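Local coordinates for protein beta-agarase B (Zobellia galactanivorans, PDB 4ATF) that hydrolyses the beta-1,4 linkages of agarose in a random, anomer-retaining manner, releasing mainly tetrasaccharides, as a family 16 glycoside hydrolase, at residues Pro110-Ala115 and Arg300-Val305. The protein carries 1 engineered substitution. Residues are numbered along the deposited sequence; the frame is centred on the assembly and turned at random.
Sequences PVYIEA and RIYKPV
Tyr112 and Tyr302 pair across the strands as a hydrogen-bonded antiparallel pair, Tyr112 N reaching Tyr302 O at 3.0 Å and Tyr302 N returning to Tyr112 O. Glu114 and Arg300 form the next such pair. On the face that carries these four residues, the tight end is the salt bridge. Arg300 comes side-on and brings both NE (2.9 Å) and NH2 (3.0 Å) to the single oxygen Glu114 OE1; the oxygen lies in the guanidinium plane, yet both nitrogens reach it from one face of the carboxylate, the two planes being 41° apart. With CG anti to the backbone N (chi1 -171°), the Glu114 chain runs out alongside that of Arg300, and OE2 is left to take the Tyr112 hydroxyl at 2.6 Å and a salt bridge from Arg200. Arg300 is anchored further by the carbonyls of Ile17 and Pro18. Shortening Glu114 to an alanine is likely to leave Arg300 and Arg200 without their carboxylate and the Tyr112 hydroxyl without its acceptor. On the reverse face side chains meet by apolar packing: Ile113 CG1 lies 4.0 Å from Ile301 CG1, and Val111 CG2 packs on Ile301 CG2. The other end is the solvent side, partly exposed, where Pro304 CG rests against CB and CG of Pro110. There Lys303 bends back so that NZ bonds to Val108 O. Strand 111-118 is thus joined to strand 293-306 within the GH16 beta-sandwich, with one buried carboxylate shared by two arginines, which probably keeps Glu114 ionised.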
ATOM      1  N   PRO A 110      11.124   9.578  12.247  1.00 11.70           N
ATOM      2  CA  PRO A 110      11.846   8.570  11.455  1.00 11.90           C
ATOM      3  C   PRO A 110      11.250   7.198  11.792  1.00 11.57           C
ATOM      4  O   PRO A 110      11.029   6.868  12.986  1.00 11.24           O
ATOM      5  CB  PRO A 110      13.317   8.678  11.954  1.00 12.73           C
ATOM      6  CG  PRO A 110      13.194   9.117  13.440  1.00 12.24           C
ATOM      7  CD  PRO A 110      11.942  10.103  13.381  1.00 13.06           C
ATOM      8  N   VAL A 111      10.971   6.394  10.760  1.00 10.20           N
ATOM      9  CA  VAL A 111      10.360   5.080  11.021  1.00 11.04           C
ATOM     10  C   VAL A 111      10.631   4.154   9.810  1.00 10.97           C
ATOM     11  O   VAL A 111      10.585   4.598   8.646  1.00 11.86           O
ATOM     12  CB  VAL A 111       8.815   5.161  11.274  1.00 11.29           C
ATOM     13  CG1 VAL A 111       8.030   5.772  10.030  1.00  9.93           C
ATOM     14  CG2 VAL A 111       8.231   3.838  11.818  1.00 12.50           C
ATOM     15  N   TYR A 112      10.941   2.902  10.083  1.00 10.70           N
ATOM     16  CA  TYR A 112      11.171   1.902   9.026  1.00 11.78           C
ATOM     17  C   TYR A 112       9.995   0.931   9.160  1.00 11.11           C
ATOM     18  O   TYR A 112       9.786   0.392  10.265  1.00 11.63           O
ATOM     19  CB  TYR A 112      12.482   1.085   9.293  1.00 12.21           C
ATOM     20  CG  TYR A 112      12.690   0.062   8.180  1.00 12.15           C
ATOM     21  CD1 TYR A 112      12.956   0.511   6.883  1.00 11.55           C
ATOM     22  CD2 TYR A 112      12.531  -1.312   8.400  1.00 12.05           C
ATOM     23  CE1 TYR A 112      13.074  -0.395   5.784  1.00 14.12           C
ATOM     24  CE2 TYR A 112      12.672  -2.257   7.301  1.00 11.32           C
ATOM     25  CZ  TYR A 112      12.924  -1.762   5.993  1.00 13.01           C
ATOM     26  OH  TYR A 112      13.027  -2.577   4.897  1.00 13.14           O
ATOM     27  N   ILE A 113       9.284   0.680   8.055  0.50 10.13           N
ATOM     28  CA  ILE A 113       8.151  -0.244   8.053  0.50  8.64           C
ATOM     29  C   ILE A 113       8.301  -1.205   6.903  0.50  9.78           C
ATOM     30  O   ILE A 113       8.599  -0.771   5.800  0.50 10.20           O
ATOM     31  CB  ILE A 113       6.836   0.538   7.898  0.50  7.45           C
ATOM     32  CG1 ILE A 113       6.658   1.520   9.065  0.50  6.04           C
ATOM     33  CG2 ILE A 113       5.641  -0.423   7.782  0.50  8.76           C
ATOM     34  CD1 ILE A 113       5.458   2.518   8.839  0.50  6.20           C
ATOM     35  N   GLU A 114       8.104  -2.501   7.173  1.00 10.25           N
ATOM     36  CA  GLU A 114       8.324  -3.547   6.204  1.00 10.78           C
ATOM     37  C   GLU A 114       7.287  -4.651   6.349  1.00 11.64           C
ATOM     38  O   GLU A 114       7.059  -5.229   7.455  1.00 12.59           O
ATOM     39  CB  GLU A 114       9.738  -4.111   6.411  1.00 10.59           C
ATOM     40  CG  GLU A 114      10.214  -5.088   5.321  1.00 10.77           C
ATOM     41  CD  GLU A 114      11.614  -5.647   5.648  1.00 11.97           C
ATOM     42  OE1 GLU A 114      11.698  -6.627   6.415  1.00 12.83           O
ATOM     43  OE2 GLU A 114      12.631  -5.126   5.124  1.00 13.17           O
ATOM     44  N   ALA A 115       6.669  -4.989   5.229  1.00 11.45           N
ATOM     45  CA  ALA A 115       5.694  -6.079   5.184  1.00 11.20           C
ATOM     46  C   ALA A 115       6.255  -7.230   4.395  1.00 11.68           C
ATOM     47  O   ALA A 115       6.818  -6.993   3.332  1.00 13.02           O
ATOM     48  CB  ALA A 115       4.453  -5.602   4.470  1.00 10.72           C
ATOM     49  N   ARG A 300       6.380  -5.250  10.190  1.00 11.75           N
ATOM     50  CA  ARG A 300       7.236  -4.933  11.316  1.00 12.13           C
ATOM     51  C   ARG A 300       7.626  -3.460  11.173  1.00 12.99           C
ATOM     52  O   ARG A 300       7.799  -2.942  10.048  1.00 12.62           O
ATOM     53  CB  ARG A 300       8.444  -5.894  11.372  1.00 13.29           C
ATOM     54  CG  ARG A 300       9.487  -5.740  10.202  1.00 12.15           C
ATOM     55  CD  ARG A 300      10.446  -6.982  10.292  1.00 11.53           C
ATOM     56  NE  ARG A 300      11.525  -6.832   9.290  1.00 10.63           N
ATOM     57  CZ  ARG A 300      12.838  -6.863   9.586  1.00 11.84           C
ATOM     58  NH1 ARG A 300      13.289  -7.124  10.835  1.00 12.72           N
ATOM     59  NH2 ARG A 300      13.742  -6.712   8.602  1.00 12.45           N
ATOM     60  N   ILE A 301       7.738  -2.797  12.315  1.00 12.40           N
ATOM     61  CA  ILE A 301       7.884  -1.360  12.405  1.00 12.53           C
ATOM     62  C   ILE A 301       9.009  -1.072  13.431  1.00 13.15           C
ATOM     63  O   ILE A 301       8.989  -1.612  14.546  1.00 13.32           O
ATOM     64  CB  ILE A 301       6.571  -0.718  12.942  1.00 13.48           C
ATOM     65  CG1 ILE A 301       5.409  -0.940  11.928  1.00 13.58           C
ATOM     66  CG2 ILE A 301       6.830   0.752  13.259  1.00 13.21           C
ATOM     67  CD1 ILE A 301       3.985  -1.205  12.572  1.00 17.06           C
ATOM     68  N   TYR A 302       9.999  -0.259  13.042  1.00 13.40           N
ATOM     69  CA  TYR A 302      11.142   0.047  13.929  1.00 13.94           C
ATOM     70  C   TYR A 302      11.386   1.550  13.971  1.00 15.05           C
ATOM     71  O   TYR A 302      11.168   2.260  12.971  1.00 14.89           O
ATOM     72  CB  TYR A 302      12.442  -0.625  13.428  1.00 14.14           C
ATOM     73  CG  TYR A 302      12.420  -2.111  13.479  1.00 13.39           C
ATOM     74  CD1 TYR A 302      11.756  -2.865  12.486  1.00 13.86           C
ATOM     75  CD2 TYR A 302      13.063  -2.784  14.519  1.00 14.39           C
ATOM     76  CE1 TYR A 302      11.719  -4.242  12.547  1.00 13.70           C
ATOM     77  CE2 TYR A 302      13.041  -4.208  14.590  1.00 16.38           C
ATOM     78  CZ  TYR A 302      12.383  -4.905  13.578  1.00 16.71           C
ATOM     79  OH  TYR A 302      12.368  -6.294  13.634  1.00 18.26           O
ATOM     80  N   LYS A 303      11.856   2.036  15.123  1.00 15.30           N
ATOM     81  CA  LYS A 303      12.247   3.462  15.282  1.00 15.79           C
ATOM     82  C   LYS A 303      13.724   3.504  15.641  1.00 14.80           C
ATOM     83  O   LYS A 303      14.198   2.634  16.382  1.00 16.03           O
ATOM     84  CB  LYS A 303      11.373   4.136  16.405  1.00 15.63           C
ATOM     85  CG  LYS A 303       9.818   4.195  15.915  1.00 17.27           C
ATOM     86  CD  LYS A 303       9.090   5.528  16.228  1.00 21.40           C
ATOM     87  CE  LYS A 303       9.675   6.561  15.440  1.00 21.07           C
ATOM     88  NZ  LYS A 303       8.827   7.599  14.936  1.00 16.61           N
ATOM     89  N   PRO A 304      14.471   4.466  15.096  1.00 15.82           N
ATOM     90  CA  PRO A 304      15.906   4.573  15.482  1.00 16.32           C
ATOM     91  C   PRO A 304      16.057   5.232  16.853  1.00 17.74           C
ATOM     92  O   PRO A 304      15.443   6.311  17.077  1.00 19.03           O
ATOM     93  CB  PRO A 304      16.490   5.457  14.395  1.00 18.25           C
ATOM     94  CG  PRO A 304      15.314   6.294  13.864  1.00 15.97           C
ATOM     95  CD  PRO A 304      14.039   5.490  14.127  1.00 15.23           C
ATOM     96  N   VAL A 305      16.834   4.616  17.762  0.80 16.81           N
ATOM     97  CA  VAL A 305      17.093   5.172  19.104  0.80 17.55           C
ATOM     98  C   VAL A 305      18.597   5.178  19.412  0.80 19.28           C
ATOM     99  O   VAL A 305      19.375   4.425  18.798  0.80 16.89           O
ATOM    100  CB  VAL A 305      16.294   4.418  20.201  0.80 17.64           C
ATOM    101  CG1 VAL A 305      14.769   4.314  19.780  0.80 17.01           C
ATOM    102  CG2 VAL A 305      16.775   3.020  20.328  0.80 17.19           C
TER